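Side-chain contacts in peptidase S8 and S53, subtilisin, kexin, sedolisin (Mycobacterium smegmatis, PDB 4KG7), which is a subtilisin-like serine endopeptidase, the mycosin MycP3, associated with the ESX-3 type VII secretion system of the mycobacterial cell envelope: residues T152-D157 / L180-P185; T160-V165 / G196-Y201; R167-D170 / V175-I178; Y201-L204 / V209-A212; Y258-G263 / Q343-L348. All blocks are in the same frame, centred on the assembly; numbering follows the deposited sequence.

Interaction 1 (T152-D157 / L180-P185); sequences TRAASD and LVTCLP
Helix 152-157 and strand 182-185 run in largely opposed directions, at 131° with their axes 9.1 Å apart, and come nearest at Ala154 and Thr182. Thr182 divides its two branches between two kinds of neighbour. With OG1 set beside its own backbone N (chi1 -59°), the hydroxyl donates to Asp157, OG1 to OD2 being 2.8 Å, while CG2 swings the other way and rests 3.7 Å from CB of Ala154. The hydroxyl does not lie in the plane of the carboxylate but meets OD2 from above, 61° out of it. Leu184, two residues further along the same strand face, brings CD2 to 3.8 Å from the same Ala154 CB, so one small methyl is shared by both strand residues. On the side of the strand turned from the helix, Cys183 is joined to Cys227 by a disulfide, and strand 182-185 pairs with strand 248-251. The buried Thr182 thus satisfies its hydroxyl on Asp157, a residue only partly exposed, joining one directional polar bond to plain methyl packing.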
loop_
_atom_site.group_PDB
_atom_site.type_symbol
_atom_site.label_atom_id
_atom_site.label_comp_id
_atom_site.label_asym_id
_atom_site.label_seq_id
_atom_site.Cartn_x
_atom_site.Cartn_y
_atom_site.Cartn_z
ATOM N N THR A 152 3.147 -0.692 22.041
ATOM C CA THR A 152 4.490 -0.148 21.883
ATOM C C THR A 152 4.966 -0.300 20.450
ATOM O O THR A 152 5.516 0.650 19.877
ATOM C CB THR A 152 5.478 -0.795 22.870
ATOM O OG1 THR A 152 5.005 -0.603 24.209
ATOM C CG2 THR A 152 6.845 -0.168 22.753
ATOM N N ARG A 153 4.731 -1.474 19.862
ATOM C CA ARG A 153 5.086 -1.716 18.456
ATOM C C ARG A 153 4.325 -0.749 17.535
ATOM O O ARG A 153 4.913 -0.168 16.620
ATOM C CB ARG A 153 4.804 -3.175 18.052
ATOM C CG ARG A 153 5.696 -4.207 18.736
ATOM C CD ARG A 153 5.572 -5.610 18.137
ATOM N NE ARG A 153 4.206 -6.161 18.181
ATOM C CZ ARG A 153 3.686 -6.900 19.166
ATOM N NH1 ARG A 153 4.391 -7.204 20.255
ATOM N NH2 ARG A 153 2.430 -7.334 19.064
ATOM N N ALA A 154 3.032 -0.557 17.795
ATOM C CA ALA A 154 2.223 0.337 16.960
ATOM C C ALA A 154 2.698 1.778 17.022
ATOM O O ALA A 154 2.734 2.465 16.021
ATOM C CB ALA A 154 0.739 0.262 17.317
ATOM N N ALA A 155 3.059 2.244 18.220
ATOM C CA ALA A 155 3.513 3.617 18.381
ATOM C C ALA A 155 4.828 3.791 17.647
ATOM O O ALA A 155 5.025 4.791 16.964
ATOM C CB ALA A 155 3.679 3.956 19.842
ATOM N N SER A 156 5.704 2.795 17.771
ATOM C CA SER A 156 7.016 2.833 17.096
ATOM C C SER A 156 6.835 2.871 15.573
ATOM O O SER A 156 7.561 3.566 14.826
ATOM C CB SER A 156 7.870 1.624 17.516
ATOM O OG SER A 156 9.009 1.489 16.669
ATOM N N ASP A 157 5.874 2.106 15.105
ATOM C CA ASP A 157 5.594 2.029 13.685
ATOM C C ASP A 157 5.038 3.343 13.144
ATOM O O ASP A 157 5.364 3.772 12.042
ATOM C CB ASP A 157 4.620 0.913 13.412
ATOM C CG ASP A 157 4.563 0.578 11.980
ATOM O OD1 ASP A 157 5.557 -0.008 11.465
ATOM O OD2 ASP A 157 3.537 0.916 11.346
ATOM N N LEU A 180 1.831 -1.793 3.880
ATOM C CA LEU A 180 1.815 -2.307 5.240
ATOM C C LEU A 180 0.706 -1.649 6.048
ATOM O O LEU A 180 0.344 -0.495 5.799
ATOM C CB LEU A 180 3.169 -2.082 5.909
ATOM C CG LEU A 180 4.405 -2.712 5.230
ATOM C CD1 LEU A 180 5.702 -2.311 5.927
ATOM C CD2 LEU A 180 4.204 -4.206 5.133
ATOM N N VAL A 181 0.181 -2.392 7.012
ATOM C CA VAL A 181 -0.958 -1.978 7.834
ATOM C C VAL A 181 -0.629 -2.219 9.300
ATOM O O VAL A 181 -0.088 -3.273 9.665
ATOM C CB VAL A 181 -2.203 -2.844 7.507
ATOM C CG1 VAL A 181 -3.400 -2.505 8.377
ATOM C CG2 VAL A 181 -2.568 -2.709 6.042
ATOM N N THR A 182 -0.998 -1.266 10.143
ATOM C CA THR A 182 -1.032 -1.437 11.579
ATOM C C THR A 182 -2.455 -1.194 12.066
ATOM O O THR A 182 -3.089 -0.229 11.642
ATOM C CB THR A 182 -0.074 -0.448 12.274
ATOM O OG1 THR A 182 1.250 -0.689 11.776
ATOM C CG2 THR A 182 -0.124 -0.583 13.795
ATOM N N CYS A 183 -2.955 -2.049 12.956
ATOM C CA CYS A 183 -4.273 -1.859 13.521
ATOM C C CYS A 183 -4.163 -1.697 15.015
ATOM O O CYS A 183 -3.254 -2.266 15.633
ATOM C CB CYS A 183 -5.194 -3.030 13.214
ATOM S SG CYS A 183 -5.685 -3.101 11.453
ATOM N N LEU A 184 -5.050 -0.876 15.578
ATOM C CA LEU A 184 -5.171 -0.741 17.025
ATOM C C LEU A 184 -6.622 -0.835 17.432
ATOM O O LEU A 184 -7.506 -0.406 16.709
ATOM C CB LEU A 184 -4.632 0.612 17.487
ATOM C CG LEU A 184 -3.116 0.663 17.712
ATOM C CD1 LEU A 184 -2.721 2.070 18.113
ATOM C CD2 LEU A 184 -2.681 -0.332 18.772
ATOM N N PRO A 185 -6.882 -1.387 18.613
ATOM C CA PRO A 185 -8.257 -1.356 19.043
ATOM C C PRO A 185 -8.693 0.097 19.272
ATOM O O PRO A 185 -7.880 0.948 19.657
ATOM C CB PRO A 185 -8.240 -2.172 20.350
ATOM C CG PRO A 185 -6.835 -2.150 20.797
ATOM C CD PRO A 185 -5.996 -2.075 19.568
#

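Interaction 2 (T160-V165 / G196-Y201); sequences TLARAV and GAALRY
Ala198 sets its methyl against Ala162 where helix 193-205 lies nearly parallel to helix 150-170, the two neighbouring helices on one face of the parallel sheet in the alpha/beta subtilisin fold. Over these short segments the axes are 8.5 Å apart and cross at 18°, a close approach that small residues permit. The backbones come nearest at this pair. CB of Ala198 faces the partner helix and lies 3.4 Å from the carbonyl O of Ala162 and 3.9 Å from Ala162 CB, so an alanine methyl sits against both backbone and side chain. The carbonyl O of Ala198 is in turn touched by Val165, whose CG1, anti to its backbone N (chi1 162°), reaches to 3.6 Å. Next comes Leu199, whose side chain sets off alongside the other helix and brings its CD2 end back nearer to it. Further on, Tyr201 places its OH in a hydrogen bond with Asp170, a second tie between the same two helices. On the sheet side, Val165 also packs on Ile72 of strand 68-73. The Val165 and Leu199 side chains cross at about a right angle, with CG2 of the valine 4.0 Å from CD2 of the leucine.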
loop_
_atom_site.group_PDB
_atom_site.type_symbol
_atom_site.label_atom_id
_atom_site.label_comp_id
_atom_site.label_asym_id
_atom_site.label_seq_id
_atom_site.Cartn_x
_atom_site.Cartn_y
_atom_site.Cartn_z
ATOM N N THR A 160 7.973 5.998 12.748
ATOM C CA THR A 160 8.765 5.913 11.528
ATOM C C THR A 160 7.917 6.157 10.284
ATOM O O THR A 160 8.414 6.749 9.314
ATOM C CB THR A 160 9.471 4.563 11.380
ATOM O OG1 THR A 160 8.493 3.519 11.423
ATOM C CG2 THR A 160 10.488 4.372 12.477
ATOM N N LEU A 161 6.644 5.745 10.312
ATOM C CA LEU A 161 5.818 5.928 9.143
ATOM C C LEU A 161 5.694 7.440 8.832
ATOM O O LEU A 161 5.790 7.871 7.663
ATOM C CB LEU A 161 4.421 5.343 9.333
ATOM C CG LEU A 161 3.496 5.551 8.126
ATOM C CD1 LEU A 161 4.095 4.975 6.875
ATOM C CD2 LEU A 161 2.126 4.925 8.402
ATOM N N ALA A 162 5.496 8.242 9.882
ATOM C CA ALA A 162 5.301 9.681 9.673
ATOM C C ALA A 162 6.552 10.295 9.059
ATOM O O ALA A 162 6.465 11.128 8.147
ATOM C CB ALA A 162 4.986 10.360 10.973
ATOM N N ARG A 163 7.721 9.918 9.579
ATOM C CA ARG A 163 8.954 10.429 9.004
ATOM C C ARG A 163 9.112 9.974 7.556
ATOM O O ARG A 163 9.553 10.742 6.688
ATOM C CB ARG A 163 10.155 10.009 9.842
ATOM C CG ARG A 163 10.201 10.723 11.185
ATOM C CD ARG A 163 11.546 10.486 11.864
ATOM N NE ARG A 163 11.642 9.190 12.520
ATOM C CZ ARG A 163 12.685 8.358 12.504
ATOM N NH1 ARG A 163 13.754 8.548 11.743
ATOM N NH2 ARG A 163 12.633 7.272 13.250
ATOM N N ALA A 164 8.800 8.708 7.299
ATOM C CA ALA A 164 8.972 8.155 5.946
ATOM C C ALA A 164 8.080 8.843 4.933
ATOM O O ALA A 164 8.454 8.998 3.775
ATOM C CB ALA A 164 8.704 6.662 5.956
ATOM N N VAL A 165 6.892 9.217 5.360
ATOM C CA VAL A 165 5.952 9.913 4.490
ATOM C C VAL A 165 6.491 11.282 4.096
ATOM O O VAL A 165 6.454 11.651 2.940
ATOM C CB VAL A 165 4.550 9.995 5.148
ATOM C CG1 VAL A 165 3.669 11.063 4.510
ATOM C CG2 VAL A 165 3.869 8.629 5.164
ATOM N N GLY A 196 -0.806 12.303 11.382
ATOM C CA GLY A 196 -1.764 13.122 10.669
ATOM C C GLY A 196 -1.116 14.326 10.005
ATOM O O GLY A 196 -1.372 14.620 8.841
ATOM N N ALA A 197 -0.246 15.007 10.734
ATOM C CA ALA A 197 0.448 16.179 10.197
ATOM C C ALA A 197 1.305 15.808 8.987
ATOM O O ALA A 197 1.367 16.545 8.001
ATOM C CB ALA A 197 1.298 16.846 11.256
ATOM N N ALA A 198 2.028 14.708 9.108
ATOM C CA ALA A 198 2.845 14.211 8.001
ATOM C C ALA A 198 2.025 13.903 6.753
ATOM O O ALA A 198 2.397 14.261 5.618
ATOM C CB ALA A 198 3.607 12.986 8.463
ATOM N N LEU A 199 0.921 13.182 6.938
ATOM C CA LEU A 199 0.058 12.824 5.806
ATOM C C LEU A 199 -0.564 14.038 5.149
ATOM O O LEU A 199 -0.631 14.105 3.937
ATOM C CB LEU A 199 -1.030 11.861 6.261
ATOM C CG LEU A 199 -0.523 10.498 6.780
ATOM C CD1 LEU A 199 -1.619 9.827 7.571
ATOM C CD2 LEU A 199 -0.009 9.584 5.663
ATOM N N ARG A 200 -1.001 14.999 5.954
ATOM C CA ARG A 200 -1.504 16.255 5.430
ATOM C C ARG A 200 -0.453 17.036 4.654
ATOM O O ARG A 200 -0.737 17.579 3.600
ATOM C CB ARG A 200 -2.081 17.113 6.557
ATOM C CG ARG A 200 -2.715 18.402 6.074
ATOM C CD ARG A 200 -3.316 19.196 7.210
ATOM N NE ARG A 200 -3.697 20.554 6.817
ATOM C CZ ARG A 200 -2.854 21.585 6.741
ATOM N NH1 ARG A 200 -1.548 21.447 6.951
ATOM N NH2 ARG A 200 -3.311 22.781 6.403
ATOM N N TYR A 201 0.758 17.119 5.189
ATOM C CA TYR A 201 1.877 17.764 4.489
ATOM C C TYR A 201 2.131 17.154 3.124
ATOM O O TYR A 201 2.226 17.836 2.094
ATOM C CB TYR A 201 3.122 17.688 5.357
ATOM C CG TYR A 201 4.400 18.134 4.687
ATOM C CD1 TYR A 201 4.657 19.467 4.476
ATOM C CD2 TYR A 201 5.320 17.207 4.231
ATOM C CE1 TYR A 201 5.819 19.875 3.855
ATOM C CE2 TYR A 201 6.509 17.588 3.632
ATOM C CZ TYR A 201 6.743 18.936 3.421
ATOM O OH TYR A 201 7.893 19.392 2.844
#

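Interaction 3 (R167-D170 / V175-I178); sequences RAAD and VINI
Ile176 meets the last turn of helix 150-170 through the end of its longer branch. On the close-packed side, CD1 lies 3.9 Å from CB of Ala168, and CG1 of the isoleucine is hardly farther, at 4.0 Å from that same methyl. The branch gets there because CG1 stands beside the backbone N, anti to the carbonyl carbon (chi1 -67°), leaving CG2 to point elsewhere. Toward Ala169 the fit is slacker: CD1 is 4.3 Å from its CB, though 4.0 Å from its backbone N. The solvent side belongs to Asp170, which is exposed; Arg167 is partly exposed but held by bonds to Gly88 O and Gly18 O. Ile176 itself is buried and packs further on Ile72 of strand 68-73. A helix that turns through a short connection into a central strand and lays alanines on that strand's isoleucine forms the second half of a beta-alpha-beta crossover, returning the chain to the central parallel sheet of the subtilisin fold.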
loop_
_atom_site.group_PDB
_atom_site.type_symbol
_atom_site.label_atom_id
_atom_site.label_comp_id
_atom_site.label_asym_id
_atom_site.label_seq_id
_atom_site.Cartn_x
_atom_site.Cartn_y
_atom_site.Cartn_z
ATOM N N ARG A 167 9.663 12.105 4.173
ATOM C CA ARG A 167 10.841 11.841 3.331
ATOM C C ARG A 167 10.448 11.537 1.881
ATOM O O ARG A 167 11.012 12.103 0.962
ATOM C CB ARG A 167 11.631 10.685 3.934
ATOM C CG ARG A 167 12.963 10.410 3.283
ATOM C CD ARG A 167 13.623 9.219 3.961
ATOM N NE ARG A 167 15.016 9.075 3.515
ATOM C CZ ARG A 167 16.049 9.830 3.922
ATOM N NH1 ARG A 167 15.896 10.741 4.885
ATOM N NH2 ARG A 167 17.282 9.607 3.436
ATOM N N ALA A 168 9.435 10.701 1.696
ATOM C CA ALA A 168 8.959 10.364 0.360
ATOM C C ALA A 168 8.501 11.614 -0.382
ATOM O O ALA A 168 8.834 11.817 -1.533
ATOM C CB ALA A 168 7.824 9.377 0.449
ATOM N N ALA A 169 7.682 12.420 0.277
ATOM C CA ALA A 169 7.160 13.649 -0.347
ATOM C C ALA A 169 8.283 14.574 -0.706
ATOM O O ALA A 169 8.307 15.127 -1.816
ATOM C CB ALA A 169 6.172 14.348 0.583
ATOM N N ASP A 170 9.230 14.756 0.206
ATOM C CA ASP A 170 10.334 15.687 -0.039
ATOM C C ASP A 170 11.282 15.198 -1.102
ATOM O O ASP A 170 11.947 16.020 -1.731
ATOM C CB ASP A 170 11.071 16.002 1.256
ATOM C CG ASP A 170 10.293 16.914 2.138
ATOM O OD1 ASP A 170 9.263 17.474 1.684
ATOM O OD2 ASP A 170 10.710 17.105 3.299
ATOM N N VAL A 175 3.209 9.784 -6.026
ATOM C CA VAL A 175 2.322 8.774 -5.457
ATOM C C VAL A 175 3.135 8.145 -4.352
ATOM O O VAL A 175 4.334 7.890 -4.548
ATOM C CB VAL A 175 1.914 7.698 -6.509
ATOM C CG1 VAL A 175 0.995 6.659 -5.900
ATOM C CG2 VAL A 175 1.260 8.351 -7.726
ATOM N N ILE A 176 2.519 7.921 -3.184
ATOM C CA ILE A 176 3.196 7.305 -2.052
ATOM C C ILE A 176 2.358 6.079 -1.671
ATOM O O ILE A 176 1.184 6.206 -1.289
ATOM C CB ILE A 176 3.279 8.288 -0.870
ATOM C CG1 ILE A 176 4.195 9.455 -1.222
ATOM C CG2 ILE A 176 3.810 7.572 0.372
ATOM C CD1 ILE A 176 4.199 10.604 -0.217
ATOM N N ASN A 177 2.962 4.904 -1.776
ATOM C CA ASN A 177 2.313 3.626 -1.544
ATOM C C ASN A 177 2.664 3.065 -0.172
ATOM O O ASN A 177 3.851 2.902 0.150
ATOM C CB ASN A 177 2.713 2.625 -2.630
ATOM C CG ASN A 177 1.942 1.332 -2.513
ATOM O OD1 ASN A 177 0.854 1.182 -3.052
ATOM N ND2 ASN A 177 2.482 0.402 -1.770
ATOM N N ILE A 178 1.628 2.755 0.608
ATOM C CA ILE A 178 1.779 2.234 1.955
ATOM C C ILE A 178 0.981 0.932 2.029
ATOM O O ILE A 178 -0.188 0.907 2.409
ATOM C CB ILE A 178 1.327 3.257 3.019
ATOM C CG1 ILE A 178 1.983 4.625 2.804
ATOM C CG2 ILE A 178 1.572 2.745 4.431
ATOM C CD1 ILE A 178 1.402 5.763 3.615
#

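Interaction 4 (Y201-L204 / V209-A212); sequences YAAL and VIVA
Two alanine methyls receive the end of Ile210. Its CD1 lies 4.0 Å from CB of Ala202 and equally 4.0 Å from CB of Ala203, so the terminal methyl touches two consecutive residues of the helix at once. Two torsions account for this reach. The first places CG1 beside the backbone N and anti to the carbonyl carbon (chi1 -54°); the second sets CD1 anti to CA (chi2 169°), so that the longer branch is extended toward the helix. CG2, anti to the backbone N, touches neither alanine. The alanines differ in how they offer themselves: the CB of Ala202 points at the strand, whereas that of Ala203 does not aim at it, yet reaches the same methyl at the same distance. Here the helix contains a wider pi-type turn at 201-204, shortly before the chain passes into strand 209-213; helix 193-205 thereby completes a beta-alpha-beta crossover of the subtilisin fold, from strand 175-178 to its parallel neighbour. On the strand, Val209 and Val211 direct their side chains to the other sheet face, where Val211 packs on helix 318-335 and Val209 on helix 341-350. Ile210 also rests on Val259 of the neighbouring strand, and Ala203 is flanked by Tyr258.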
loop_
_atom_site.group_PDB
_atom_site.type_symbol
_atom_site.label_atom_id
_atom_site.label_comp_id
_atom_site.label_asym_id
_atom_site.label_seq_id
_atom_site.Cartn_x
_atom_site.Cartn_y
_atom_site.Cartn_z
ATOM N N TYR A 201 0.758 17.119 5.189
ATOM C CA TYR A 201 1.877 17.764 4.489
ATOM C C TYR A 201 2.131 17.154 3.124
ATOM O O TYR A 201 2.226 17.836 2.094
ATOM C CB TYR A 201 3.122 17.688 5.357
ATOM C CG TYR A 201 4.400 18.134 4.687
ATOM C CD1 TYR A 201 4.657 19.467 4.476
ATOM C CD2 TYR A 201 5.320 17.207 4.231
ATOM C CE1 TYR A 201 5.819 19.875 3.855
ATOM C CE2 TYR A 201 6.509 17.588 3.632
ATOM C CZ TYR A 201 6.743 18.936 3.421
ATOM O OH TYR A 201 7.893 19.392 2.844
ATOM N N ALA A 202 2.193 15.828 3.097
ATOM C CA ALA A 202 2.485 15.123 1.862
ATOM C C ALA A 202 1.337 15.246 0.869
ATOM O O ALA A 202 1.574 15.398 -0.315
ATOM C CB ALA A 202 2.807 13.654 2.130
ATOM N N ALA A 203 0.094 15.164 1.362
ATOM C CA ALA A 203 -1.062 15.153 0.453
ATOM C C ALA A 203 -1.436 16.516 -0.084
ATOM O O ALA A 203 -1.867 16.584 -1.221
ATOM C CB ALA A 203 -2.263 14.511 1.100
ATOM N N LEU A 204 -1.253 17.563 0.704
ATOM C CA LEU A 204 -1.688 18.909 0.309
ATOM C C LEU A 204 -0.497 19.761 -0.155
ATOM O O LEU A 204 -0.320 19.996 -1.366
ATOM C CB LEU A 204 -2.508 19.551 1.450
ATOM C CG LEU A 204 -3.812 18.834 1.819
ATOM C CD1 LEU A 204 -4.611 19.710 2.776
ATOM C CD2 LEU A 204 -4.634 18.429 0.621
ATOM N N VAL A 209 -0.428 11.820 -4.083
ATOM C CA VAL A 209 -1.489 10.852 -3.884
ATOM C C VAL A 209 -0.953 9.734 -2.979
ATOM O O VAL A 209 -0.007 9.033 -3.339
ATOM C CB VAL A 209 -1.949 10.241 -5.223
ATOM C CG1 VAL A 209 -2.955 9.125 -4.974
ATOM C CG2 VAL A 209 -2.580 11.313 -6.081
ATOM N N ILE A 210 -1.581 9.572 -1.816
ATOM C CA ILE A 210 -1.145 8.588 -0.844
ATOM C C ILE A 210 -2.159 7.451 -0.863
ATOM O O ILE A 210 -3.354 7.664 -0.705
ATOM C CB ILE A 210 -1.056 9.162 0.581
ATOM C CG1 ILE A 210 -0.174 10.436 0.648
ATOM C CG2 ILE A 210 -0.555 8.109 1.569
ATOM C CD1 ILE A 210 -0.292 11.152 1.976
ATOM N N VAL A 211 -1.654 6.268 -1.087
ATOM C CA VAL A 211 -2.453 5.054 -1.219
ATOM C C VAL A 211 -2.028 4.082 -0.137
ATOM O O VAL A 211 -0.840 3.800 0.007
ATOM C CB VAL A 211 -2.228 4.396 -2.623
ATOM C CG1 VAL A 211 -3.062 3.145 -2.808
ATOM C CG2 VAL A 211 -2.528 5.383 -3.728
ATOM N N ALA A 212 -3.011 3.539 0.589
ATOM C CA ALA A 212 -2.752 2.624 1.708
ATOM C C ALA A 212 -3.619 1.380 1.621
ATOM O O ALA A 212 -4.801 1.458 1.285
ATOM C CB ALA A 212 -2.999 3.344 3.043
#

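Interaction 5 (Y258-G263 / Q343-L348)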
loop_
_atom_site.group_PDB
_atom_site.type_symbol
_atom_site.label_atom_id
_atom_site.label_comp_id
_atom_site.label_asym_id
_atom_site.label_seq_id
_atom_site.Cartn_x
_atom_site.Cartn_y
_atom_site.Cartn_z
ATOM N N TYR A 258 -6.687 12.360 3.476
ATOM C CA TYR A 258 -5.332 12.408 2.924
ATOM C C TYR A 258 -4.879 11.105 2.249
ATOM O O TYR A 258 -3.935 11.121 1.448
ATOM C CB TYR A 258 -4.347 12.768 4.029
ATOM C CG TYR A 258 -4.803 13.966 4.818
ATOM C CD1 TYR A 258 -5.030 15.217 4.204
ATOM C CD2 TYR A 258 -5.038 13.873 6.163
ATOM C CE1 TYR A 258 -5.487 16.294 4.939
ATOM C CE2 TYR A 258 -5.466 14.949 6.910
ATOM C CZ TYR A 258 -5.685 16.168 6.299
ATOM O OH TYR A 258 -6.118 17.214 7.086
ATOM N N VAL A 259 -5.527 9.997 2.614
ATOM C CA VAL A 259 -5.116 8.661 2.242
ATOM C C VAL A 259 -6.274 7.988 1.493
ATOM O O VAL A 259 -7.434 8.120 1.912
ATOM C CB VAL A 259 -4.804 7.821 3.485
ATOM C CG1 VAL A 259 -4.518 6.366 3.101
ATOM C CG2 VAL A 259 -3.647 8.429 4.292
ATOM N N LEU A 260 -5.985 7.358 0.358
ATOM C CA LEU A 260 -6.930 6.552 -0.396
ATOM C C LEU A 260 -6.698 5.141 0.094
ATOM O O LEU A 260 -5.651 4.540 -0.175
ATOM C CB LEU A 260 -6.687 6.639 -1.906
ATOM C CG LEU A 260 -7.574 5.766 -2.803
ATOM C CD1 LEU A 260 -9.068 5.977 -2.526
ATOM C CD2 LEU A 260 -7.205 6.085 -4.255
ATOM N N SER A 261 -7.690 4.628 0.830
ATOM C CA SER A 261 -7.642 3.299 1.431
ATOM C C SER A 261 -8.245 2.254 0.491
ATOM O O SER A 261 -9.361 2.422 -0.001
ATOM C CB SER A 261 -8.364 3.325 2.785
ATOM O OG SER A 261 -8.490 2.017 3.345
ATOM N N VAL A 262 -7.476 1.184 0.260
ATOM C CA VAL A 262 -7.739 0.227 -0.774
ATOM C C VAL A 262 -8.059 -1.158 -0.227
ATOM O O VAL A 262 -7.213 -1.792 0.414
ATOM C CB VAL A 262 -6.518 0.101 -1.702
ATOM C CG1 VAL A 262 -6.795 -0.826 -2.865
ATOM C CG2 VAL A 262 -6.085 1.440 -2.221
ATOM N N GLY A 263 -9.285 -1.615 -0.502
ATOM C CA GLY A 263 -9.684 -2.991 -0.204
ATOM C C GLY A 263 -9.316 -3.948 -1.314
ATOM O O GLY A 263 -8.915 -3.534 -2.390
ATOM N N GLN A 343 -7.773 15.824 -7.247
ATOM C CA GLN A 343 -8.418 15.564 -8.543
ATOM C C GLN A 343 -8.136 14.139 -8.987
ATOM O O GLN A 343 -9.009 13.483 -9.539
ATOM C CB GLN A 343 -7.960 16.555 -9.608
ATOM C CG GLN A 343 -8.558 17.933 -9.454
ATOM C CD GLN A 343 -7.975 18.924 -10.450
ATOM O OE1 GLN A 343 -6.768 19.173 -10.463
ATOM N NE2 GLN A 343 -8.828 19.515 -11.283
ATOM N N VAL A 344 -6.922 13.641 -8.724
ATOM C CA VAL A 344 -6.561 12.299 -9.139
ATOM C C VAL A 344 -7.356 11.270 -8.349
ATOM O O VAL A 344 -7.888 10.317 -8.931
ATOM C CB VAL A 344 -5.042 12.049 -8.965
ATOM C CG1 VAL A 344 -4.690 10.581 -9.182
ATOM C CG2 VAL A 344 -4.238 12.926 -9.912
ATOM N N VAL A 345 -7.465 11.478 -7.042
ATOM C CA VAL A 345 -8.245 10.574 -6.212
ATOM C C VAL A 345 -9.720 10.574 -6.672
ATOM O O VAL A 345 -10.337 9.543 -6.796
ATOM C CB VAL A 345 -8.083 10.906 -4.708
ATOM C CG1 VAL A 345 -9.119 10.149 -3.874
ATOM C CG2 VAL A 345 -6.661 10.577 -4.256
ATOM N N HIS A 346 -10.279 11.747 -6.926
ATOM C CA HIS A 346 -11.653 11.852 -7.419
ATOM C C HIS A 346 -11.833 11.080 -8.722
ATOM O O HIS A 346 -12.815 10.366 -8.913
ATOM C CB HIS A 346 -12.005 13.335 -7.624
ATOM C CG HIS A 346 -13.374 13.570 -8.183
ATOM N ND1 HIS A 346 -14.510 13.607 -7.401
ATOM C CD2 HIS A 346 -13.785 13.778 -9.452
ATOM C CE1 HIS A 346 -15.555 13.861 -8.166
ATOM N NE2 HIS A 346 -15.148 13.933 -9.416
ATOM N N ARG A 347 -10.886 11.210 -9.622
ATOM C CA ARG A 347 -10.951 10.519 -10.895
ATOM C C ARG A 347 -10.936 8.988 -10.682
ATOM O O ARG A 347 -11.637 8.237 -11.356
ATOM C CB ARG A 347 -9.777 11.001 -11.730
ATOM C CG ARG A 347 -9.602 10.366 -13.079
ATOM C CD ARG A 347 -8.600 11.171 -13.890
ATOM N NE ARG A 347 -9.203 12.352 -14.503
ATOM C CZ ARG A 347 -9.784 12.389 -15.701
ATOM N NH1 ARG A 347 -9.879 11.296 -16.462
ATOM N NH2 ARG A 347 -10.296 13.533 -16.130
ATOM N N LEU A 348 -10.084 8.525 -9.764
ATOM C CA LEU A 348 -9.981 7.096 -9.511
ATOM C C LEU A 348 -11.276 6.575 -8.922
ATOM O O LEU A 348 -11.781 5.502 -9.315
ATOM C CB LEU A 348 -8.822 6.835 -8.568
ATOM C CG LEU A 348 -7.424 7.051 -9.163
ATOM C CD1 LEU A 348 -6.381 6.930 -8.087
ATOM C CD2 LEU A 348 -7.131 6.069 -10.284
#
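This is a purely apolar strand-to-helix contact, in which one leucine of strand 259-265 in the central parallel sheet packs against helix 341-350, a helix late in the chain. The backbones approach most closely at Leu260 and Val345, whose CA atoms are 7.2 Å apart, and no hydrogen bond passes between the segments. Leu260 uses both of its branches. CG is anti to the backbone N (chi1 177°), which carries the fork away from the strand, and the two methyls then take separate partners: CD2 lies 4.0 Å from CD1 of Leu348, while CD1 faces CG1 of Val345 at a looser 4.4 Å. Val345 and Leu348 are three residues apart, so they fall on the same side of the helix and offer the leucine two adjacent partners. The side chains of Leu260 and Leu348 cross obliquely, meeting through single methyls and not along their lengths. In the subtilisin fold, helices cover the parallel sheet on both faces, and this contact belongs to that covering: Val345 packs also on Val209 of the adjoining strand 209-213, as does Val344. Leu260 is held in the sheet by backbone hydrogen bonds with Ile210 and Ala212. Leu348 is buried, whereas Val345 remains partly exposed. At another position of the helix, Arg347 makes a cation-pi contact with Phe336 and donates to Ala373 O and Trp376 O.

In the fold
Helix 150-170 serves interactions 1, 2 and 3 in turn along its length, and helix 193-205 serves interactions 2 and 4. Interactions 3, 4 and 5 reach three consecutive strands of the same parallel sheet, 175-178, 209-213 and 259-265, with centres about 7 Å apart between 3 and 4 and about 9 Å between 4 and 5. Interaction 1 lies about 23 Å from interaction 5, centre to centre. Along the chain 3 closes before 4 opens and 4 before 5, while 1 and 2 interleave. The last three pack helices on the sheet that carries Asp73, predicted for the charge relay; interaction 2 joins two of those helices, and interaction 1 ties one to the antiparallel pair.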